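Local coordinates for protein nitrilotriacetate monooxygenase (Burkholderia pseudomallei, PDB 3SDO) that probably acts as an FMN-dependent monooxygenase that uses molecular oxygen to oxidise its substrate, at residues A[87-93]-A[119-123]; A[166-172]-A[183-189]; A[241-247]-A[384-390]; A[249-254]-A[266-270]. One frame throughout, in Å; residues are numbered along the deposited sequence.

Overall arrangement
Interactions 1, 3 and 4 belong to the parallel barrel sheet and the helices and loops around it, whereas interaction 2 lies farther out, its centre about 34 Å from that of the chain, in loops after helix 150-165. Interactions 3 and 4 both use helix 243-259 and touch through Tyr-250 and the 389-390 backbone, centres about 11 Å apart. Interaction 4, nearest the centre of the chain, is mostly apolar, with one lysine at its border. Interaction 3 is built on aromatic and cation-pi packing. Interaction 1 gathers carbonyl oxygens and a threonine hydroxyl around one buried arginine, and interaction 2 mixes main-chain bonds, aromatic packing and surface charges. Interactions 1 and 2 also touch the second subunit.

Interaction 1. Residues A[87-93]-A[119-123]; sequences AVLTSKI and ISGGR
Ala-87 and Ser-120 set their CA atoms 5.4 Å apart where the ends of helices 79-88 and 106-119 meet, and from there the two segments run on to Ile-93 and Arg-123. Both are helix-to-strand loops of the TIM-barrel fold, leading into the parallel neighbours 94-100 and 124-129; helix 106-119 ends in a Schellman motif with Gly-121 at positive phi. Arg-123 dominates the contact. Its chain bends at chi3 (-78°), which turns the buried guanidinium into the curve of the 87-93 loop. NH1 of Arg-123 gives an almost straight bond to OG1 of Thr-90 (2.9 Å, 170°) and a second to O of Ile-93 (2.9 Å), reached on a lone pair in the carbonyl plane. NH2 of Arg-123 donates to O of Ala-87 at 2.8 Å, here tilted 23° from the carbonyl plane. NE of Arg-123 turns back to O of Ser-120, 2.9 Å away. Four bonds from three nitrogens thus fix the rotation of the group, and the buried charge is probably stabilised by the dipoles of these neutral oxygens. Ser-91 O lies 3.4 Å above one face of the Arg-123 guanidinium, too poorly angled to NE to count as a bond. Beside this polar centre, CG2 of Val-88 meets CG2 of Ile-119 at 4.2 Å, and these two side chains also pack on Phe-39 and Phe-77 of the second subunit, respectively. Thr-90 OG1 is additionally bonded to Leu-86 O, and Ser-120 OG to Leu-116 O. The same Ser-120 OG accepts from Arg-123 N at 3.1 Å, closing an ST motif.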
# COMPACT_ATOMS: atom_id res chain seq x y z
N ALA A 87 -8.21 6.59 -2.14
CA ALA A 87 -9.51 6.36 -1.48
C ALA A 87 -10.07 7.65 -0.91
O ALA A 87 -11.26 7.96 -1.02
CB ALA A 87 -9.33 5.35 -0.34
N VAL A 88 -9.17 8.43 -0.32
CA VAL A 88 -9.52 9.58 0.47
C VAL A 88 -9.76 10.83 -0.43
O VAL A 88 -10.35 11.84 0.00
CB VAL A 88 -8.36 9.69 1.54
CG1 VAL A 88 -7.69 11.01 1.53
CG2 VAL A 88 -8.85 9.17 2.88
N LEU A 89 -9.35 10.75 -1.68
CA LEU A 89 -9.57 11.81 -2.64
C LEU A 89 -10.66 11.43 -3.64
O LEU A 89 -10.87 12.14 -4.61
CB LEU A 89 -8.26 12.16 -3.38
CG LEU A 89 -7.12 12.63 -2.47
CD1 LEU A 89 -5.80 12.80 -3.23
CD2 LEU A 89 -7.51 13.99 -1.71
N THR A 90 -11.35 10.32 -3.40
CA THR A 90 -12.45 9.89 -4.23
C THR A 90 -13.59 9.54 -3.27
O THR A 90 -13.45 9.71 -2.06
CB THR A 90 -12.07 8.68 -5.12
OG1 THR A 90 -11.58 7.58 -4.31
CG2 THR A 90 -11.01 9.07 -6.17
N SER A 91 -14.70 9.05 -3.80
CA SER A 91 -15.82 8.67 -2.94
C SER A 91 -16.56 7.38 -3.33
O SER A 91 -17.10 6.70 -2.46
CB SER A 91 -16.80 9.84 -2.84
OG SER A 91 -17.23 10.23 -4.11
N LYS A 92 -16.61 7.04 -4.62
CA LYS A 92 -17.43 5.90 -5.08
C LYS A 92 -16.62 4.83 -5.77
O LYS A 92 -16.95 3.64 -5.70
CB LYS A 92 -18.46 6.33 -6.14
CG LYS A 92 -19.52 7.27 -5.74
CD LYS A 92 -20.57 7.40 -6.90
CE LYS A 92 -21.51 6.16 -6.97
NZ LYS A 92 -22.87 6.40 -7.62
N ILE A 93 -15.60 5.25 -6.53
CA ILE A 93 -14.90 4.32 -7.40
C ILE A 93 -14.20 3.21 -6.60
O ILE A 93 -13.60 3.44 -5.55
CB ILE A 93 -13.95 5.05 -8.35
CG1 ILE A 93 -13.50 4.13 -9.50
CG2 ILE A 93 -12.73 5.58 -7.60
CD1 ILE A 93 -12.91 4.90 -10.70
N ILE A 119 -11.20 2.08 5.45
CA ILE A 119 -10.95 3.49 5.21
C ILE A 119 -11.81 4.01 4.06
O ILE A 119 -12.34 5.13 4.11
CB ILE A 119 -9.46 3.76 4.91
CG1 ILE A 119 -8.63 3.56 6.18
CG2 ILE A 119 -9.29 5.21 4.33
CD1 ILE A 119 -7.10 3.40 5.96
N SER A 120 -11.96 3.16 3.03
CA SER A 120 -12.65 3.51 1.81
C SER A 120 -14.17 3.29 1.87
O SER A 120 -14.86 3.58 0.92
CB SER A 120 -12.09 2.69 0.61
OG SER A 120 -12.43 1.30 0.69
N GLY A 121 -14.69 2.75 2.97
CA GLY A 121 -16.13 2.52 3.07
C GLY A 121 -16.62 1.36 2.21
O GLY A 121 -17.77 1.36 1.74
N GLY A 122 -15.78 0.36 2.02
CA GLY A 122 -16.17 -0.86 1.33
C GLY A 122 -15.93 -0.85 -0.16
O GLY A 122 -16.77 -1.33 -0.93
N ARG A 123 -14.77 -0.33 -0.59
CA ARG A 123 -14.47 -0.23 -2.00
C ARG A 123 -13.21 -0.99 -2.43
O ARG A 123 -12.77 -0.85 -3.57
CB ARG A 123 -14.31 1.25 -2.37
CG ARG A 123 -15.59 2.05 -2.28
CD ARG A 123 -15.38 3.47 -2.83
NE ARG A 123 -14.68 4.35 -1.89
CZ ARG A 123 -13.78 5.29 -2.21
NH1 ARG A 123 -13.35 5.45 -3.46
NH2 ARG A 123 -13.27 6.06 -1.25

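Interaction 2. Residues A[166-172]-A[183-189]; sequences DSWDDDA and FDPDKLH
Trp-168 and Leu-188 form a single antiparallel bridge in the loops after helix 150-165, flanked by main-chain bonds from His-189 N to Ser-167 O (2.8 Å) and from Asp-169 N to Lys-187 O (2.9 Å). At the end of the type I turn 169-172, Asp-184 N reaches Ala-172 O at 3.0 Å. Water 1 adds a polar link from Ser-167 OG, also hydrogen-bonded to Leu-164 O, to His-189 O.

The apolar part centres on the Trp-168 indole. With Leu-188 CG anti to its N (chi1 170°), CD1 sits over the six-membered ring, 3.8 Å from the centroid, while the indole edge points at the face of Phe-183 in an offset edge-to-face pair (planes 63° apart). Both rings also touch the second subunit.

Among the ionisable side chains, His-189 NE2 donates to Asp-169 OD1 at 2.7 Å, on the syn side but 35° out of the carboxylate plane; Tyr-444 stacks on the imidazole. The extended Lys-187 runs past Ala-172, their CB atoms a tight 3.5 Å apart, to a long salt bridge between its NZ and Asp-171 OD2 (3.6 Å).

The register therefore rests on main-chain bonds and the histidine-carboxylate pair; the long lysine bridge probably adds little.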
# COMPACT_ATOMS: atom_id res chain seq x y z
N ASP A 166 -13.19 -13.01 8.35
CA ASP A 166 -14.40 -13.31 9.11
C ASP A 166 -14.15 -13.39 10.63
O ASP A 166 -14.99 -13.90 11.36
CB ASP A 166 -15.08 -14.57 8.56
CG ASP A 166 -15.80 -14.32 7.22
OD1 ASP A 166 -15.90 -13.14 6.80
OD2 ASP A 166 -16.32 -15.29 6.61
N SER A 167 -13.03 -12.83 11.09
CA SER A 167 -12.67 -12.86 12.52
C SER A 167 -13.74 -12.20 13.38
O SER A 167 -14.13 -12.74 14.42
CB SER A 167 -11.34 -12.15 12.78
OG SER A 167 -10.26 -12.82 12.17
N TRP A 168 -14.21 -11.05 12.90
CA TRP A 168 -15.10 -10.16 13.67
C TRP A 168 -16.50 -10.11 13.08
O TRP A 168 -16.69 -9.54 12.01
CB TRP A 168 -14.53 -8.75 13.66
CG TRP A 168 -13.32 -8.59 14.55
CD1 TRP A 168 -12.00 -8.68 14.19
CD2 TRP A 168 -13.34 -8.31 15.93
NE1 TRP A 168 -11.20 -8.50 15.28
CE2 TRP A 168 -12.00 -8.26 16.37
CE3 TRP A 168 -14.36 -8.11 16.87
CZ2 TRP A 168 -11.65 -8.02 17.68
CZ3 TRP A 168 -14.02 -7.87 18.17
CH2 TRP A 168 -12.67 -7.83 18.57
N ASP A 169 -17.50 -10.68 13.76
CA ASP A 169 -18.87 -10.54 13.27
C ASP A 169 -19.18 -9.06 13.08
O ASP A 169 -18.68 -8.21 13.81
CB ASP A 169 -19.92 -11.11 14.22
CG ASP A 169 -19.85 -12.62 14.40
OD1 ASP A 169 -19.09 -13.34 13.68
OD2 ASP A 169 -20.59 -13.09 15.28
N ASP A 170 -20.04 -8.76 12.11
CA ASP A 170 -20.40 -7.38 11.79
C ASP A 170 -20.92 -6.60 13.02
O ASP A 170 -20.74 -5.38 13.11
CB ASP A 170 -21.45 -7.36 10.67
CG ASP A 170 -20.92 -7.88 9.35
OD1 ASP A 170 -19.69 -7.78 9.10
OD2 ASP A 170 -21.76 -8.38 8.54
N ASP A 171 -21.50 -7.31 13.97
CA ASP A 171 -22.11 -6.69 15.16
C ASP A 171 -21.33 -6.96 16.47
O ASP A 171 -21.85 -6.74 17.57
CB ASP A 171 -23.59 -7.14 15.29
CG ASP A 171 -23.77 -8.67 15.28
OD1 ASP A 171 -22.80 -9.44 15.12
OD2 ASP A 171 -24.92 -9.12 15.41
N ALA A 172 -20.06 -7.38 16.36
CA ALA A 172 -19.29 -7.83 17.51
C ALA A 172 -18.88 -6.69 18.42
O ALA A 172 -18.75 -6.88 19.63
CB ALA A 172 -18.04 -8.60 17.07
N PHE A 183 -16.79 -5.50 23.49
CA PHE A 183 -17.21 -6.42 22.43
C PHE A 183 -17.81 -7.71 23.00
O PHE A 183 -17.58 -8.02 24.17
CB PHE A 183 -16.02 -6.76 21.52
CG PHE A 183 -15.05 -7.75 22.12
CD1 PHE A 183 -14.28 -7.42 23.22
CD2 PHE A 183 -14.91 -9.02 21.59
CE1 PHE A 183 -13.36 -8.34 23.76
CE2 PHE A 183 -14.01 -9.93 22.14
CZ PHE A 183 -13.24 -9.58 23.23
N ASP A 184 -18.56 -8.43 22.17
CA ASP A 184 -19.13 -9.73 22.53
C ASP A 184 -18.11 -10.81 22.15
O ASP A 184 -17.80 -10.96 20.97
CB ASP A 184 -20.47 -9.95 21.82
CG ASP A 184 -21.15 -11.28 22.18
OD1 ASP A 184 -20.53 -12.16 22.82
OD2 ASP A 184 -22.32 -11.46 21.79
N PRO A 185 -17.56 -11.52 23.15
CA PRO A 185 -16.47 -12.49 22.89
C PRO A 185 -16.88 -13.64 21.97
O PRO A 185 -16.03 -14.20 21.28
CB PRO A 185 -16.13 -13.03 24.27
CG PRO A 185 -16.78 -12.09 25.26
CD PRO A 185 -17.93 -11.46 24.57
N ASP A 186 -18.16 -13.99 22.00
CA ASP A 186 -18.67 -15.04 21.16
C ASP A 186 -18.86 -14.61 19.72
O ASP A 186 -19.21 -15.45 18.88
CB ASP A 186 -20.00 -15.56 21.70
CG ASP A 186 -19.83 -16.32 23.00
OD1 ASP A 186 -18.67 -16.63 23.38
OD2 ASP A 186 -20.86 -16.62 23.63
N LYS A 187 -18.61 -13.33 19.42
CA LYS A 187 -18.67 -12.83 18.04
C LYS A 187 -17.29 -12.51 17.44
O LYS A 187 -17.19 -11.83 16.40
CB LYS A 187 -19.57 -11.59 17.97
CG LYS A 187 -21.00 -11.87 18.43
CD LYS A 187 -21.90 -10.65 18.28
CE LYS A 187 -23.35 -10.98 18.59
NZ LYS A 187 -24.07 -9.70 18.87
N LEU A 188 -16.24 -12.98 18.12
CA LEU A 188 -14.84 -12.94 17.66
C LEU A 188 -14.37 -14.37 17.51
O LEU A 188 -14.57 -15.17 18.43
CB LEU A 188 -13.94 -12.27 18.69
CG LEU A 188 -12.42 -12.34 18.48
CD1 LEU A 188 -12.01 -11.70 17.17
CD2 LEU A 188 -11.67 -11.68 19.65
N HIS A 189 -13.76 -14.68 16.37
CA HIS A 189 -13.47 -16.07 16.02
C HIS A 189 -11.99 -16.24 15.74
O HIS A 189 -11.40 -15.45 15.00
CB HIS A 189 -14.25 -16.48 14.76
CG HIS A 189 -15.72 -16.22 14.86
ND1 HIS A 189 -16.61 -17.16 15.36
CD2 HIS A 189 -16.46 -15.12 14.57
CE1 HIS A 189 -17.83 -16.64 15.36
NE2 HIS A 189 -17.76 -15.41 14.88
O HOH W 1 -9.94 -15.60 12.71

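Interaction 3. Residues A[241-247]-A[384-390]; sequences STFDEAR and RWVDEGA
Phe-243 has the Arg-384 guanidinium over one face of its ring and Glu-388 CB at its edge, while its own edge is turned to the face of Trp-385. Its CG stands anti to the backbone N (chi1 168°), which carries the ring between Arg-384 and Trp-385. The first is a cation-pi contact: Arg-384 CZ stands 4.0 Å from the Phe-243 centroid and close to the ring normal, though the two planes are inclined by 41°. The aromatic pair is edge-to-face, with the planes 69° apart and the phenyl and five-membered ring centroids separated by 5.2 Å. Ser-241 O lies at the Trp-385 edge, and Ala-246 CB touches Trp-385 CZ3 at 3.5 Å. Glu-381 OE2 binds both Arg-384 NH2 and Trp-385 NE1.

Beside the aromatic group, Arg-247 NE and NH2 share Glu-388 O in two weak bonds (2.9 Å and 2.8 Å), and Arg-247 NH2 forms a salt bridge with Glu-388 OE1 at 3.3 Å. Water 2 joins Ala-246 O to Ala-390 O.

Thr-242 and Glu-245 make a capping box starting helix 243-259, and Gly-389, at positive phi, is the C-prime residue of a Schellman motif ending helix 375-387, a junction between outer helices of the TIM barrel.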
# COMPACT_ATOMS: atom_id res chain seq x y z
N SER A 241 -7.11 -11.26 -25.81
CA SER A 241 -7.96 -12.25 -26.45
C SER A 241 -8.68 -11.66 -27.66
O SER A 241 -9.06 -10.48 -27.66
CB SER A 241 -8.97 -12.82 -25.45
OG SER A 241 -8.26 -13.47 -24.41
N THR A 242 -8.83 -12.49 -28.69
CA THR A 242 -9.78 -12.22 -29.77
C THR A 242 -11.17 -12.47 -29.20
O THR A 242 -11.31 -12.99 -28.09
CB THR A 242 -9.59 -13.18 -30.93
OG1 THR A 242 -9.85 -14.53 -30.49
CG2 THR A 242 -8.17 -13.10 -31.53
N PHE A 243 -12.20 -12.10 -29.95
CA PHE A 243 -13.59 -12.37 -29.55
C PHE A 243 -13.83 -13.88 -29.30
O PHE A 243 -14.35 -14.26 -28.27
CB PHE A 243 -14.54 -11.85 -30.64
CG PHE A 243 -15.94 -12.33 -30.49
CD1 PHE A 243 -16.42 -13.38 -31.25
CD2 PHE A 243 -16.80 -11.72 -29.58
CE1 PHE A 243 -17.74 -13.84 -31.11
CE2 PHE A 243 -18.11 -12.17 -29.42
CZ PHE A 243 -18.58 -13.24 -30.20
N ASP A 244 -13.41 -14.72 -30.24
CA ASP A 244 -13.65 -16.17 -30.12
C ASP A 244 -12.97 -16.75 -28.88
O ASP A 244 -13.55 -17.58 -28.16
CB ASP A 244 -13.12 -16.88 -31.37
CG ASP A 244 -14.02 -16.70 -32.57
OD1 ASP A 244 -15.24 -16.56 -32.42
OD2 ASP A 244 -13.49 -16.75 -33.69
N GLU A 245 -11.75 -16.31 -28.63
CA GLU A 245 -11.01 -16.68 -27.43
C GLU A 245 -11.71 -16.24 -26.15
O GLU A 245 -11.85 -17.02 -25.20
CB GLU A 245 -9.63 -16.07 -27.45
CG GLU A 245 -8.71 -16.80 -28.40
CD GLU A 245 -7.37 -16.12 -28.52
OE1 GLU A 245 -7.21 -15.01 -27.98
OE2 GLU A 245 -6.48 -16.72 -29.13
N ALA A 246 -12.18 -15.00 -26.15
CA ALA A 246 -12.88 -14.43 -24.98
C ALA A 246 -14.17 -15.18 -24.70
O ALA A 246 -14.52 -15.42 -23.55
CB ALA A 246 -13.16 -12.97 -25.21
N ARG A 247 -14.86 -15.58 -25.75
CA ARG A 247 -16.09 -16.30 -25.59
C ARG A 247 -15.84 -17.69 -24.98
O ARG A 247 -16.60 -18.15 -24.13
CB ARG A 247 -16.75 -16.43 -26.95
CG ARG A 247 -18.03 -17.12 -26.93
CD ARG A 247 -18.61 -17.07 -28.33
NE ARG A 247 -20.00 -16.69 -28.28
CZ ARG A 247 -20.77 -16.56 -29.36
NH1 ARG A 247 -20.28 -16.79 -30.58
NH2 ARG A 247 -22.04 -16.22 -29.19
N ARG A 384 -21.58 -6.06 -28.94
CA ARG A 384 -21.50 -7.40 -29.53
C ARG A 384 -20.86 -8.39 -28.55
O ARG A 384 -21.38 -9.51 -28.35
CB ARG A 384 -20.71 -7.37 -30.84
CG ARG A 384 -20.54 -8.75 -31.47
CD ARG A 384 -19.95 -8.67 -32.86
NE ARG A 384 -18.50 -8.68 -32.80
CZ ARG A 384 -17.72 -9.76 -32.88
NH1 ARG A 384 -18.24 -10.97 -33.02
NH2 ARG A 384 -16.39 -9.62 -32.82
N TRP A 385 -19.73 -8.00 -27.94
CA TRP A 385 -19.04 -8.89 -26.99
C TRP A 385 -19.94 -9.27 -25.81
O TRP A 385 -19.94 -10.41 -25.36
CB TRP A 385 -17.75 -8.24 -26.45
CG TRP A 385 -16.59 -8.32 -27.40
CD1 TRP A 385 -16.60 -7.99 -28.72
CD2 TRP A 385 -15.26 -8.76 -27.11
NE1 TRP A 385 -15.37 -8.20 -29.28
CE2 TRP A 385 -14.52 -8.68 -28.31
CE3 TRP A 385 -14.62 -9.21 -25.95
CZ2 TRP A 385 -13.17 -9.02 -28.39
CZ3 TRP A 385 -13.27 -9.56 -26.03
CH2 TRP A 385 -12.56 -9.46 -27.25
N VAL A 386 -20.73 -8.31 -25.35
CA VAL A 386 -21.65 -8.54 -24.21
C VAL A 386 -22.88 -9.35 -24.65
O VAL A 386 -23.22 -10.35 -24.01
CB VAL A 386 -22.03 -7.21 -23.53
CG1 VAL A 386 -23.13 -7.41 -22.47
CG2 VAL A 386 -20.78 -6.62 -22.87
N ASP A 387 -23.50 -8.98 -25.76
CA ASP A 387 -24.65 -9.73 -26.30
C ASP A 387 -24.32 -11.20 -26.53
O ASP A 387 -25.16 -12.07 -26.28
CB ASP A 387 -25.10 -9.19 -27.66
CG ASP A 387 -25.94 -7.94 -27.57
OD1 ASP A 387 -26.33 -7.51 -26.46
OD2 ASP A 387 -26.22 -7.42 -28.65
N GLU A 388 -23.11 -11.47 -27.01
CA GLU A 388 -22.78 -12.80 -27.51
C GLU A 388 -22.02 -13.63 -26.50
O GLU A 388 -21.56 -14.72 -26.82
CB GLU A 388 -22.02 -12.69 -28.84
CG GLU A 388 -22.84 -12.02 -29.95
CD GLU A 388 -24.19 -12.71 -30.17
OE1 GLU A 388 -24.16 -13.94 -30.33
OE2 GLU A 388 -25.24 -12.02 -30.21
N GLY A 389 -21.89 -13.14 -25.27
CA GLY A 389 -21.32 -13.95 -24.18
C GLY A 389 -19.81 -14.00 -24.10
O GLY A 389 -19.24 -15.03 -23.75
N ALA A 390 -19.14 -12.89 -24.42
CA ALA A 390 -17.68 -12.81 -24.23
C ALA A 390 -17.31 -11.91 -23.06
O ALA A 390 -16.15 -11.88 -22.65
CB ALA A 390 -17.00 -12.31 -25.48
O HOH W 2 -14.01 -13.28 -21.85

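Interaction 4. Residues A[249-254]-A[266-270]; sequences FYRRVK and HVKVF
Val-269 reaches from strand 268-277 toward helix 243-259, where Tyr-250, Val-253 and Phe-249 receive it. The short segments 249-254 and 268-270 run roughly antiparallel (155°), with 9.4 Å between their axes. Val-269 and Val-253 meet tip to tip, CG2 of the former 3.9 Å from CG1 of the latter. The same Val-253 CG1 also meets Val-267 CG1 at 3.8 Å, so one methyl bridges two valines, Val-267 just before the strand and Val-269 in it, that both point to the helix. The Tyr-250 ring crosses Val-269 at a slant: with CG anti to the backbone N (chi1 -175°), it swings alongside the valine and brings CD2 to 3.6 Å from Val-269 CB. Phe-249 makes a looser contact, its CD2 lying 4.3 Å from Val-269 CG1.

Lys-254 closes the polar border. A bend at chi2 (-84°) folds its chain toward the strand, where NZ of Lys-254 donates to O of Val-267 at 2.8 Å, tilted out of the carbonyl plane. This ammonium also bonds to Pro-264 O and makes a salt bridge with Asp-392 OD2. Since Asp-392 takes Tyr-250 OH on OD1 and Val-269 N on OD2, a single carboxylate ties helix to strand.

The aliphatic layer continues onto Val-236 of strand 235-238, and Phe-249 comes within about 5 Å, side chain to side chain, of Ser-221, a predicted FMN-binding residue. Helix 243-259 is the crossover of a beta-alpha-beta unit, packed on the parallel strands it connects, as in a TIM barrel.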
# COMPACT_ATOMS: atom_id res chain seq x y z
N PHE A 249 -13.23 -18.43 -23.08
CA PHE A 249 -12.82 -18.14 -21.73
C PHE A 249 -14.03 -17.87 -20.84
O PHE A 249 -14.13 -18.44 -19.75
CB PHE A 249 -11.86 -16.96 -21.72
CG PHE A 249 -11.32 -16.63 -20.37
CD1 PHE A 249 -10.40 -17.46 -19.76
CD2 PHE A 249 -11.73 -15.49 -19.70
CE1 PHE A 249 -9.88 -17.16 -18.52
CE2 PHE A 249 -11.22 -15.19 -18.45
CZ PHE A 249 -10.30 -16.02 -17.86
N TYR A 250 -14.95 -17.04 -21.33
CA TYR A 250 -16.16 -16.71 -20.59
C TYR A 250 -16.91 -17.99 -20.20
O TYR A 250 -17.28 -18.16 -19.05
CB TYR A 250 -17.05 -15.77 -21.43
CG TYR A 250 -18.30 -15.24 -20.76
CD1 TYR A 250 -19.48 -15.98 -20.75
CD2 TYR A 250 -18.34 -13.95 -20.26
CE1 TYR A 250 -20.65 -15.47 -20.16
CE2 TYR A 250 -19.50 -13.43 -19.68
CZ TYR A 250 -20.65 -14.19 -19.64
OH TYR A 250 -21.79 -13.67 -19.05
N ARG A 251 -17.12 -18.88 -21.17
CA ARG A 251 -17.85 -20.14 -20.96
C ARG A 251 -17.17 -21.07 -19.97
O ARG A 251 -17.83 -21.67 -19.14
CB ARG A 251 -18.08 -20.88 -22.30
CG ARG A 251 -19.08 -20.18 -23.23
CD ARG A 251 -19.68 -21.09 -24.31
NE ARG A 251 -18.76 -21.35 -25.41
CZ ARG A 251 -17.97 -22.43 -25.53
NH1 ARG A 251 -17.97 -23.40 -24.61
NH2 ARG A 251 -17.18 -22.53 -26.59
N ARG A 252 -15.84 -21.15 -20.04
CA ARG A 252 -15.08 -22.01 -19.12
C ARG A 252 -15.11 -21.50 -17.68
O ARG A 252 -15.26 -22.30 -16.75
CB ARG A 252 -13.63 -22.15 -19.61
CG ARG A 252 -13.50 -22.82 -20.96
CD ARG A 252 -12.06 -22.85 -21.44
NE ARG A 252 -11.24 -23.76 -20.64
CZ ARG A 252 -9.91 -23.76 -20.64
NH1 ARG A 252 -9.24 -22.88 -21.38
NH2 ARG A 252 -9.25 -24.64 -19.90
N VAL A 253 -14.99 -20.18 -17.50
CA VAL A 253 -14.99 -19.58 -16.16
C VAL A 253 -16.37 -19.79 -15.52
O VAL A 253 -16.49 -20.19 -14.35
CB VAL A 253 -14.64 -18.09 -16.20
CG1 VAL A 253 -15.02 -17.40 -14.85
CG2 VAL A 253 -13.15 -17.90 -16.58
N LYS A 254 -17.42 -19.54 -16.28
CA LYS A 254 -18.77 -19.73 -15.77
C LYS A 254 -19.05 -21.19 -15.42
O LYS A 254 -19.61 -21.47 -14.35
CB LYS A 254 -19.81 -19.18 -16.75
CG LYS A 254 -19.70 -17.66 -16.98
CD LYS A 254 -20.40 -16.78 -15.94
CE LYS A 254 -20.21 -15.29 -16.33
NZ LYS A 254 -20.85 -14.28 -15.48
N HIS A 266 -22.68 -14.38 -10.39
CA HIS A 266 -21.89 -13.50 -9.52
C HIS A 266 -20.39 -13.67 -9.72
O HIS A 266 -19.60 -13.27 -8.87
CB HIS A 266 -22.25 -13.73 -8.06
CG HIS A 266 -23.71 -13.58 -7.79
ND1 HIS A 266 -24.45 -12.53 -8.30
CD2 HIS A 266 -24.57 -14.33 -7.06
CE1 HIS A 266 -25.70 -12.66 -7.91
NE2 HIS A 266 -25.81 -13.75 -7.17
N VAL A 267 -20.00 -14.27 -10.84
CA VAL A 267 -18.59 -14.30 -11.22
C VAL A 267 -18.49 -13.51 -12.49
O VAL A 267 -18.83 -14.02 -13.56
CB VAL A 267 -18.07 -15.70 -11.46
CG1 VAL A 267 -16.54 -15.65 -11.81
CG2 VAL A 267 -18.40 -16.61 -10.24
N LYS A 268 -18.04 -12.27 -12.36
CA LYS A 268 -18.03 -11.34 -13.48
C LYS A 268 -16.81 -11.57 -14.38
O LYS A 268 -15.68 -11.73 -13.89
CB LYS A 268 -18.02 -9.90 -12.96
CG LYS A 268 -19.12 -9.56 -11.95
CD LYS A 268 -20.53 -9.70 -12.53
CE LYS A 268 -21.52 -9.12 -11.56
NZ LYS A 268 -22.93 -9.19 -11.98
N VAL A 269 -17.00 -11.55 -15.68
CA VAL A 269 -15.89 -11.71 -16.63
C VAL A 269 -15.67 -10.41 -17.39
O VAL A 269 -16.57 -9.92 -18.08
CB VAL A 269 -16.14 -12.87 -17.59
CG1 VAL A 269 -15.06 -12.93 -18.66
CG2 VAL A 269 -16.23 -14.21 -16.82
N PHE A 270 -14.45 -9.86 -17.27
CA PHE A 270 -14.07 -8.55 -17.79
C PHE A 270 -12.83 -8.63 -18.70
O PHE A 270 -11.70 -8.50 -18.23
CB PHE A 270 -13.79 -7.61 -16.61
CG PHE A 270 -14.99 -7.34 -15.72
CD1 PHE A 270 -16.30 -7.36 -16.21
CD2 PHE A 270 -14.81 -7.06 -14.39
CE1 PHE A 270 -17.39 -7.08 -15.37
CE2 PHE A 270 -15.87 -6.76 -13.56
CZ PHE A 270 -17.15 -6.77 -14.02